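Local coordinates for protein benzoate transport porin BenP (Acinetobacter baumannii AB307-0294, PDB 5DL8) that forms an outer-membrane beta-barrel of the OprD porin family that probably lets small solutes such as benzoate pass, at residues E316-Y321 and H346-A351; E354-T359 and V388-D393. All blocks are in the same frame, centred on the assembly; numbering follows the deposited sequence.

Contact 1: residues E316-Y321 and H346-A351; sequences EDEKSY and HDFKAA
K319 and H346 face each other as an antiparallel hydrogen-bonded pair, and both backbone groups of each are used: K319 N donates to H346 O at 3.1 Å, and H346 N returns a bond to K319 O at 2.9 Å with an N-H...O angle of 157°. H346 O also receives a CA-H...O contact from E318. Beyond this pair the chain turns a corner at D347, where the ladder between these two segments stops. A water links the two backbones: it donates to E316 O at 2.6 Å and accepts from K349 N at 2.9 Å, satisfying a carbonyl and an amide that do not meet directly.

The side chains of K319 and H346 lie on the same face. A bend at the last torsion of K319 (chi4 69°) brings NZ to D347 OD2, a 2.8 Å salt bridge that uses the anti lone pair of the carboxylate. The H346 ring meets Y321 with its edge, NE2 lying 2.9 Å from Y321 OH; this is a hydrogen bond in which either group could donate. The two rings meet obliquely, their planes 43° apart. E318 and F348 run side by side in the same direction, and E318 OE2 approaches F348 CE1 at 3.4 Å, with OE1 over one ring face near the rim. E318 OE1 is satisfied by K315 N, whereas OE2 lies close to E358 OE1, whose charge K315 NZ probably offsets through a salt bridge.

The contact is the open end of the hairpin formed by strands 319-328 and 336-349. Strand 278-288 continues the pairing beyond E318 and S320, while strand 355-368 lies beyond F348.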
# COMPACT_ATOMS: atom_id res chain seq x y z
N GLU A 316 -11.43 -15.29 8.39
CA GLU A 316 -12.45 -15.25 9.45
C GLU A 316 -11.99 -15.97 10.70
O GLU A 316 -11.64 -17.14 10.66
CB GLU A 316 -13.76 -15.92 8.97
CG GLU A 316 -14.84 -16.10 10.01
CD GLU A 316 -16.13 -16.71 9.41
OE1 GLU A 316 -16.23 -16.74 8.18
OE2 GLU A 316 -17.05 -17.12 10.16
N ASP A 317 -12.06 -15.29 11.83
CA ASP A 317 -11.60 -15.83 13.09
C ASP A 317 -10.09 -15.95 13.29
O ASP A 317 -9.66 -16.44 14.34
CB ASP A 317 -12.27 -17.15 13.41
CG ASP A 317 -13.76 -17.02 13.69
OD1 ASP A 317 -14.28 -15.97 14.09
OD2 ASP A 317 -14.41 -18.03 13.67
N GLU A 318 -9.29 -15.51 12.31
CA GLU A 318 -7.89 -15.83 12.29
C GLU A 318 -7.15 -14.97 13.35
O GLU A 318 -7.26 -13.76 13.40
CB GLU A 318 -7.26 -15.65 10.89
CG GLU A 318 -5.72 -15.92 10.88
CD GLU A 318 -5.14 -16.09 9.49
OE1 GLU A 318 -5.74 -15.68 8.51
OE2 GLU A 318 -4.03 -16.73 9.40
N LYS A 319 -6.44 -15.67 14.22
CA LYS A 319 -5.43 -15.08 15.11
C LYS A 319 -4.01 -15.33 14.49
O LYS A 319 -3.61 -16.45 14.07
CB LYS A 319 -5.48 -15.77 16.45
CG LYS A 319 -6.85 -15.79 17.11
CD LYS A 319 -6.67 -16.50 18.49
CE LYS A 319 -7.82 -16.42 19.53
NZ LYS A 319 -8.91 -17.24 18.92
N SER A 320 -3.22 -14.28 14.51
CA SER A 320 -1.79 -14.32 14.05
C SER A 320 -0.72 -13.66 14.99
O SER A 320 -0.97 -12.60 15.65
CB SER A 320 -1.74 -13.76 12.66
OG SER A 320 -2.31 -12.46 12.63
N TYR A 321 0.47 -14.27 15.00
CA TYR A 321 1.62 -13.93 15.84
C TYR A 321 2.76 -13.58 14.93
O TYR A 321 3.10 -14.40 14.03
CB TYR A 321 2.01 -15.08 16.80
CG TYR A 321 0.83 -15.60 17.61
CD1 TYR A 321 0.01 -16.50 17.02
CD2 TYR A 321 0.51 -15.16 18.86
CE1 TYR A 321 -1.11 -16.96 17.61
CE2 TYR A 321 -0.65 -15.67 19.52
CZ TYR A 321 -1.43 -16.60 18.84
OH TYR A 321 -2.62 -17.21 19.21
N HIS A 346 -3.69 -19.12 12.95
CA HIS A 346 -4.51 -20.32 13.25
C HIS A 346 -5.90 -19.91 13.66
O HIS A 346 -6.20 -18.68 13.60
CB HIS A 346 -3.84 -21.18 14.36
CG HIS A 346 -3.87 -20.55 15.72
ND1 HIS A 346 -4.20 -21.25 16.85
CD2 HIS A 346 -3.65 -19.29 16.12
CE1 HIS A 346 -4.14 -20.45 17.89
NE2 HIS A 346 -3.83 -19.25 17.46
N ASP A 347 -6.70 -20.88 14.09
CA ASP A 347 -8.10 -20.66 14.50
C ASP A 347 -9.10 -20.17 13.40
O ASP A 347 -10.24 -19.79 13.71
CB ASP A 347 -8.24 -19.75 15.78
CG ASP A 347 -8.03 -20.51 17.08
OD1 ASP A 347 -7.72 -21.73 17.06
OD2 ASP A 347 -8.12 -19.86 18.13
N PHE A 348 -8.64 -20.24 12.16
CA PHE A 348 -9.52 -20.11 11.01
C PHE A 348 -9.81 -21.53 10.44
O PHE A 348 -9.07 -22.49 10.68
CB PHE A 348 -8.99 -19.15 9.92
CG PHE A 348 -7.68 -19.59 9.29
CD1 PHE A 348 -6.46 -19.46 9.99
CD2 PHE A 348 -7.66 -20.13 7.99
CE1 PHE A 348 -5.24 -19.86 9.38
CE2 PHE A 348 -6.47 -20.53 7.39
CZ PHE A 348 -5.23 -20.39 8.11
N LYS A 349 -10.85 -21.60 9.64
CA LYS A 349 -11.29 -22.85 8.95
C LYS A 349 -11.02 -22.75 7.51
O LYS A 349 -11.14 -21.65 6.93
CB LYS A 349 -12.81 -23.05 9.13
CG LYS A 349 -13.14 -23.38 10.57
CD LYS A 349 -14.62 -23.44 10.93
CE LYS A 349 -14.82 -23.47 12.47
NZ LYS A 349 -13.78 -24.36 13.11
N ALA A 350 -10.63 -23.87 6.94
CA ALA A 350 -10.71 -24.08 5.47
C ALA A 350 -12.14 -24.20 4.95
O ALA A 350 -13.07 -24.43 5.72
CB ALA A 350 -9.95 -25.36 5.08
N ALA A 351 -12.27 -24.10 3.63
CA ALA A 351 -13.57 -24.34 2.91
C ALA A 351 -14.31 -25.62 3.32
O ALA A 351 -15.49 -25.55 3.68
CB ALA A 351 -13.33 -24.29 1.40
O HOH W 1 -12.60 -19.31 9.51

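Contact 2: residues E354-T359 and V388-D393; sequences EKNHET and VKHGND. With CA (calcium ion), chain H.
N356 grips H390 through both ends of its amide. OD1 accepts from H390 N at 3.0 Å, almost straight at 171°, while ND2 donates to H390 O, also at 3.0 Å, on a lone pair in the carbonyl plane. H357 N reaches the same OD1 from the opposite face of the amide plane, so three bonds hold the amide's rotation, the H357 one more bent (133°). V388 CG2 packs against this amide, 3.5 Å from OD1, and V388 CB meets E358 CB at 3.9 Å on the buried face they share; E358 OE2 is hydrogen-bonded to Y386 OH and OE1 salt-bridged to K315 NZ. H357 O takes K389 N at 3.0 Å.

E358 and V388 form an antiparallel non-hydrogen-bonded pair, the last rung between two barrel strands before 389-393 leaves as the loop to strand 394-406. That loop folds round a calcium ion, bound by V388 O at 2.8 Å, G391 O at 2.6 Å and D393, whose OD1 also accepts from V388 N.

The exposed side, at K389, H357 and E354, is looser. The backbone sets K389 CB over one H357 ring face, 4.2 Å from its centroid; CG anti to N (chi1 -169°) and an extended chain then slant CD past NE2. E354 CB makes an off-centre CH-pi contact with H390, whose ND1, though at this margin, is buried without a partner.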
# COMPACT_ATOMS: atom_id res chain seq x y z
N GLU A 354 -12.53 -27.67 8.07
CA GLU A 354 -11.42 -28.22 8.88
C GLU A 354 -10.58 -27.10 9.41
O GLU A 354 -10.42 -26.08 8.75
CB GLU A 354 -10.47 -29.12 8.07
CG GLU A 354 -11.12 -30.19 7.22
CD GLU A 354 -11.13 -31.53 7.87
OE1 GLU A 354 -10.48 -32.44 7.28
OE2 GLU A 354 -11.75 -31.64 8.96
N LYS A 355 -10.02 -27.35 10.60
CA LYS A 355 -9.22 -26.39 11.31
C LYS A 355 -7.94 -26.17 10.51
O LYS A 355 -7.33 -27.14 10.06
CB LYS A 355 -8.87 -26.90 12.67
CG LYS A 355 -10.07 -27.29 13.55
CD LYS A 355 -9.63 -27.51 14.99
CE LYS A 355 -9.48 -26.15 15.65
NZ LYS A 355 -8.16 -26.00 16.30
N ASN A 356 -7.54 -24.91 10.31
CA ASN A 356 -6.40 -24.63 9.49
C ASN A 356 -5.36 -23.81 10.21
O ASN A 356 -5.64 -23.17 11.18
CB ASN A 356 -6.89 -23.95 8.18
CG ASN A 356 -6.05 -24.23 6.99
OD1 ASN A 356 -5.05 -24.88 7.08
ND2 ASN A 356 -6.43 -23.68 5.85
N HIS A 357 -4.13 -23.80 9.66
CA HIS A 357 -3.09 -22.95 10.14
C HIS A 357 -2.13 -22.65 9.05
O HIS A 357 -1.97 -23.45 8.08
CB HIS A 357 -2.45 -23.57 11.43
CG HIS A 357 -1.73 -24.89 11.27
ND1 HIS A 357 -0.45 -25.01 10.76
CD2 HIS A 357 -2.09 -26.14 11.62
CE1 HIS A 357 -0.07 -26.27 10.76
NE2 HIS A 357 -1.04 -26.98 11.30
N GLU A 358 -1.43 -21.51 9.15
CA GLU A 358 -0.52 -21.14 8.04
C GLU A 358 0.65 -20.29 8.53
O GLU A 358 0.56 -19.68 9.60
CB GLU A 358 -1.31 -20.40 6.94
CG GLU A 358 -1.86 -19.10 7.49
CD GLU A 358 -2.87 -18.36 6.61
OE1 GLU A 358 -3.35 -17.24 7.08
OE2 GLU A 358 -3.15 -18.87 5.47
N THR A 359 1.72 -20.27 7.78
CA THR A 359 2.90 -19.51 8.11
C THR A 359 3.37 -18.75 6.92
O THR A 359 3.26 -19.23 5.78
CB THR A 359 4.11 -20.37 8.67
OG1 THR A 359 4.54 -21.34 7.71
CG2 THR A 359 3.77 -21.06 9.93
N VAL A 388 0.61 -23.75 4.44
CA VAL A 388 -0.74 -23.85 4.97
C VAL A 388 -1.10 -25.30 5.08
O VAL A 388 -0.77 -26.06 4.16
CB VAL A 388 -1.78 -23.00 4.13
CG1 VAL A 388 -1.86 -23.41 2.62
CG2 VAL A 388 -3.16 -23.06 4.78
N LYS A 389 -1.79 -25.73 6.15
CA LYS A 389 -2.19 -27.14 6.20
C LYS A 389 -3.23 -27.58 5.09
O LYS A 389 -3.06 -28.62 4.42
CB LYS A 389 -2.74 -27.45 7.57
CG LYS A 389 -2.96 -28.92 7.85
CD LYS A 389 -3.71 -29.12 9.19
CE LYS A 389 -3.80 -30.63 9.50
NZ LYS A 389 -4.47 -30.80 10.80
N HIS A 390 -4.30 -26.80 4.91
CA HIS A 390 -5.20 -26.94 3.73
C HIS A 390 -5.13 -25.73 2.79
O HIS A 390 -5.57 -24.61 3.13
CB HIS A 390 -6.62 -27.18 4.22
CG HIS A 390 -6.74 -28.36 5.11
ND1 HIS A 390 -6.69 -28.28 6.48
CD2 HIS A 390 -6.89 -29.67 4.82
CE1 HIS A 390 -6.82 -29.48 7.01
NE2 HIS A 390 -6.93 -30.35 6.02
N GLY A 391 -4.59 -25.93 1.61
CA GLY A 391 -4.34 -24.88 0.67
C GLY A 391 -3.01 -25.12 -0.07
O GLY A 391 -2.32 -26.21 0.02
N ASN A 392 -2.59 -24.05 -0.78
CA ASN A 392 -1.48 -24.14 -1.69
C ASN A 392 -0.21 -23.48 -1.21
O ASN A 392 -0.18 -22.25 -1.12
CB ASN A 392 -1.91 -23.43 -2.92
CG ASN A 392 -3.08 -24.15 -3.60
OD1 ASN A 392 -3.19 -25.38 -3.64
ND2 ASN A 392 -3.97 -23.34 -4.10
N ASP A 393 0.82 -24.30 -0.95
CA ASP A 393 2.11 -23.79 -0.48
C ASP A 393 2.84 -23.11 -1.64
O ASP A 393 2.62 -23.53 -2.76
CB ASP A 393 2.99 -24.88 0.06
CG ASP A 393 2.45 -25.54 1.27
OD1 ASP A 393 1.44 -25.10 1.81
OD2 ASP A 393 3.05 -26.52 1.72
CA CA H . -0.59 -27.27 1.70

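In the fold
Contacts 1 and 2 lie with their centres 9 Å apart on the same side of the barrel, and they come in series along the chain, 316-351 closing before 354 opens. Strands 336-349 and 355-368, consecutive in sequence and neighbours in the barrel wall, join them: F348 O is 2.9 Å from N356 N, a probable hydrogen bond, and F348 CZ packs 3.5 Å from E358 CD. The two contacts thus form successive steps around one end of the wall, from strand 319-328 through both middle strands to strand 377-388. The calcium loop follows directly, so the metal site borders this strand-end network, about 10 Å from the F348 side chain.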